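Local coordinates for adenylate kinase (Schistosoma mansoni, PDB 3UMF), which catalyses the reversible transfer of a phosphoryl group between adenine nucleotides, turning ATP and AMP into two molecules of ADP, at residues 77-80 and 81-85. Sequence-based numbering, arbitrary orientation.
Sequences ELKA and MMERG
Arg-84 folds back along its helix and lays its guanidinium over the backbone of Ala-80, whose carbonyl O sits above one face of the group, toward its rim. The chain reaches this position by turning about CG-CD (chi3 -131°), which swings the planar end toward the preceding turns. There NH2 passes 3.6 Å from Ala-80 CB, and the small methyl leaves the guanidinium room to lie close against the backbone. Two turns back, Glu-77 meets the guanidinium at its edge: NH2 gives OE2 a weak hydrogen bond of 3.3 Å, part of a salt bridge, with the carboxylate turned 36° from the guanidinium plane. The glutamate starts with CG anti to the backbone N (chi1 -178°) and then curls at chi2, which carries the carboxylate along the helix toward Arg-84. The stronger partner of the arginine is Glu-86, just past the helix, which takes NH1 in a salt bridge. The flexible, unbranched Met-81 crosses the glutamate side chain at about a right angle, its CG 3.3 Å from Glu-77 OE2. On another side of the helix, Leu-78 and Met-82 both pack on Leu-64 of helix 60-68, where apolar chains are suited to joining two helices. The backbone is tied by i to i+4 bonds, from Met-81 N to Glu-77 O at 2.9 Å through to Arg-84 N to Ala-80 O, which lengthens to 3.2 Å as the helix runs out. Gly-85 then takes a positive phi, readily accessible to glycine, and its N bonds to Met-82 O at 3.0 Å. Surface helix 73-84 thus ends in a Schellman motif, in what is probably the small AMP-binding domain, as in other adenylate kinases.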
ATOM      1  N   GLU A  77       8.071  21.300 -10.724  1.00 37.86           N
ATOM      2  CA  GLU A  77       6.977  21.893  -9.966  1.00 39.46           C
ATOM      3  C   GLU A  77       6.582  21.014  -8.787  1.00 32.33           C
ATOM      4  O   GLU A  77       6.206  21.523  -7.729  1.00 30.62           O
ATOM      5  CB  GLU A  77       5.771  22.176 -10.862  1.00 46.56           C
ATOM      6  CG  GLU A  77       4.611  22.836 -10.129  1.00 59.84           C
ATOM      7  CD  GLU A  77       5.039  24.055  -9.324  1.00 68.42           C
ATOM      8  OE1 GLU A  77       5.790  24.897  -9.863  1.00 70.68           O
ATOM      9  OE2 GLU A  77       4.628  24.173  -8.150  1.00 69.57           O
ATOM     10  N   LEU A  78       6.667  19.698  -8.966  1.00 33.13           N
ATOM     11  CA  LEU A  78       6.420  18.767  -7.866  1.00 33.23           C
ATOM     12  C   LEU A  78       7.391  19.026  -6.726  1.00 30.82           C
ATOM     13  O   LEU A  78       6.996  19.074  -5.562  1.00 31.69           O
ATOM     14  CB  LEU A  78       6.572  17.317  -8.329  1.00 41.29           C
ATOM     15  CG  LEU A  78       5.346  16.595  -8.886  1.00 50.70           C
ATOM     16  CD1 LEU A  78       5.654  15.113  -9.075  1.00 50.19           C
ATOM     17  CD2 LEU A  78       4.144  16.786  -7.975  1.00 50.39           C
ATOM     18  N   LYS A  79       8.662  19.194  -7.078  1.00 29.46           N
ATOM     19  CA  LYS A  79       9.720  19.439  -6.104  1.00 31.75           C
ATOM     20  C   LYS A  79       9.483  20.741  -5.340  1.00 33.54           C
ATOM     21  O   LYS A  79       9.627  20.787  -4.118  1.00 36.85           O
ATOM     22  CB  LYS A  79      11.080  19.463  -6.807  1.00 40.65           C
ATOM     23  CG  LYS A  79      12.283  19.541  -5.880  1.00 45.09           C
ATOM     24  CD  LYS A  79      13.581  19.356  -6.656  1.00 50.35           C
ATOM     25  CE  LYS A  79      14.796  19.478  -5.753  1.00 53.87           C
ATOM     26  NZ  LYS A  79      14.900  20.830  -5.143  1.00 60.12           N
ATOM     27  N   ALA A  80       9.106  21.792  -6.063  1.00 36.00           N
ATOM     28  CA  ALA A  80       8.816  23.082  -5.444  1.00 38.75           C
ATOM     29  C   ALA A  80       7.604  22.997  -4.521  1.00 39.59           C
ATOM     30  O   ALA A  80       7.579  23.629  -3.466  1.00 41.68           O
ATOM     31  CB  ALA A  80       8.605  24.151  -6.507  1.00 42.23           C
ATOM     32  N   MET A  81       6.604  22.214  -4.924  1.00 39.67           N
ATOM     33  CA  MET A  81       5.417  21.991  -4.098  1.00 38.12           C
ATOM     34  C   MET A  81       5.786  21.261  -2.812  1.00 39.63           C
ATOM     35  O   MET A  81       5.348  21.638  -1.726  1.00 43.66           O
ATOM     36  CB  MET A  81       4.369  21.187  -4.871  1.00 36.13           C
ATOM     37  CG  MET A  81       3.644  21.975  -5.949  1.00 43.71           C
ATOM     38  SD  MET A  81       2.796  20.911  -7.136  1.00 63.46           S
ATOM     39  CE  MET A  81       1.724  19.974  -6.050  1.00 46.69           C
ATOM     40  N   MET A  82       6.588  20.209  -2.948  1.00 34.47           N
ATOM     41  CA  MET A  82       7.060  19.439  -1.802  1.00 40.08           C
ATOM     42  C   MET A  82       7.851  20.318  -0.840  1.00 41.61           C
ATOM     43  O   MET A  82       7.701  20.214   0.376  1.00 44.13           O
ATOM     44  CB  MET A  82       7.925  18.268  -2.267  1.00 40.12           C
ATOM     45  CG  MET A  82       7.174  17.187  -3.028  1.00 36.70           C
ATOM     46  SD  MET A  82       8.299  16.020  -3.820  1.00 45.53           S
ATOM     47  CE  MET A  82       7.135  14.883  -4.567  1.00 32.16           C
ATOM     48  N   GLU A  83       8.686  21.191  -1.395  1.00 42.03           N
ATOM     49  CA  GLU A  83       9.511  22.090  -0.597  1.00 47.80           C
ATOM     50  C   GLU A  83       8.657  23.020   0.267  1.00 50.51           C
ATOM     51  O   GLU A  83       9.027  23.341   1.396  1.00 48.32           O
ATOM     52  CB  GLU A  83      10.443  22.896  -1.507  1.00 54.82           C
ATOM     53  CG  GLU A  83      11.656  23.492  -0.811  1.00 68.71           C
ATOM     54  CD  GLU A  83      12.724  23.944  -1.792  1.00 82.12           C
ATOM     55  OE1 GLU A  83      12.530  23.748  -3.011  1.00 86.64           O
ATOM     56  OE2 GLU A  83      13.757  24.489  -1.349  1.00 87.06           O
ATOM     57  N   ARG A  84       7.508  23.434  -0.264  1.00 45.96           N
ATOM     58  CA  ARG A  84       6.589  24.308   0.464  1.00 45.98           C
ATOM     59  C   ARG A  84       5.728  23.547   1.470  1.00 48.72           C
ATOM     60  O   ARG A  84       5.047  24.156   2.295  1.00 53.14           O
ATOM     61  CB  ARG A  84       5.675  25.055  -0.511  1.00 46.81           C
ATOM     62  CG  ARG A  84       6.382  26.080  -1.373  1.00 46.56           C
ATOM     63  CD  ARG A  84       5.417  26.744  -2.339  1.00 49.35           C
ATOM     64  NE  ARG A  84       5.943  26.744  -3.702  1.00 56.37           N
ATOM     65  CZ  ARG A  84       5.283  26.286  -4.759  1.00 56.32           C
ATOM     66  NH1 ARG A  84       4.060  25.796  -4.617  1.00 49.50           N
ATOM     67  NH2 ARG A  84       5.844  26.324  -5.959  1.00 62.13           N
ATOM     68  N   GLY A  85       5.753  22.222   1.393  1.00 47.47           N
ATOM     69  CA  GLY A  85       4.914  21.400   2.246  1.00 46.93           C
ATOM     70  C   GLY A  85       3.498  21.317   1.712  1.00 50.11           C
ATOM     71  O   GLY A  85       2.557  21.025   2.454  1.00 51.79           O
TER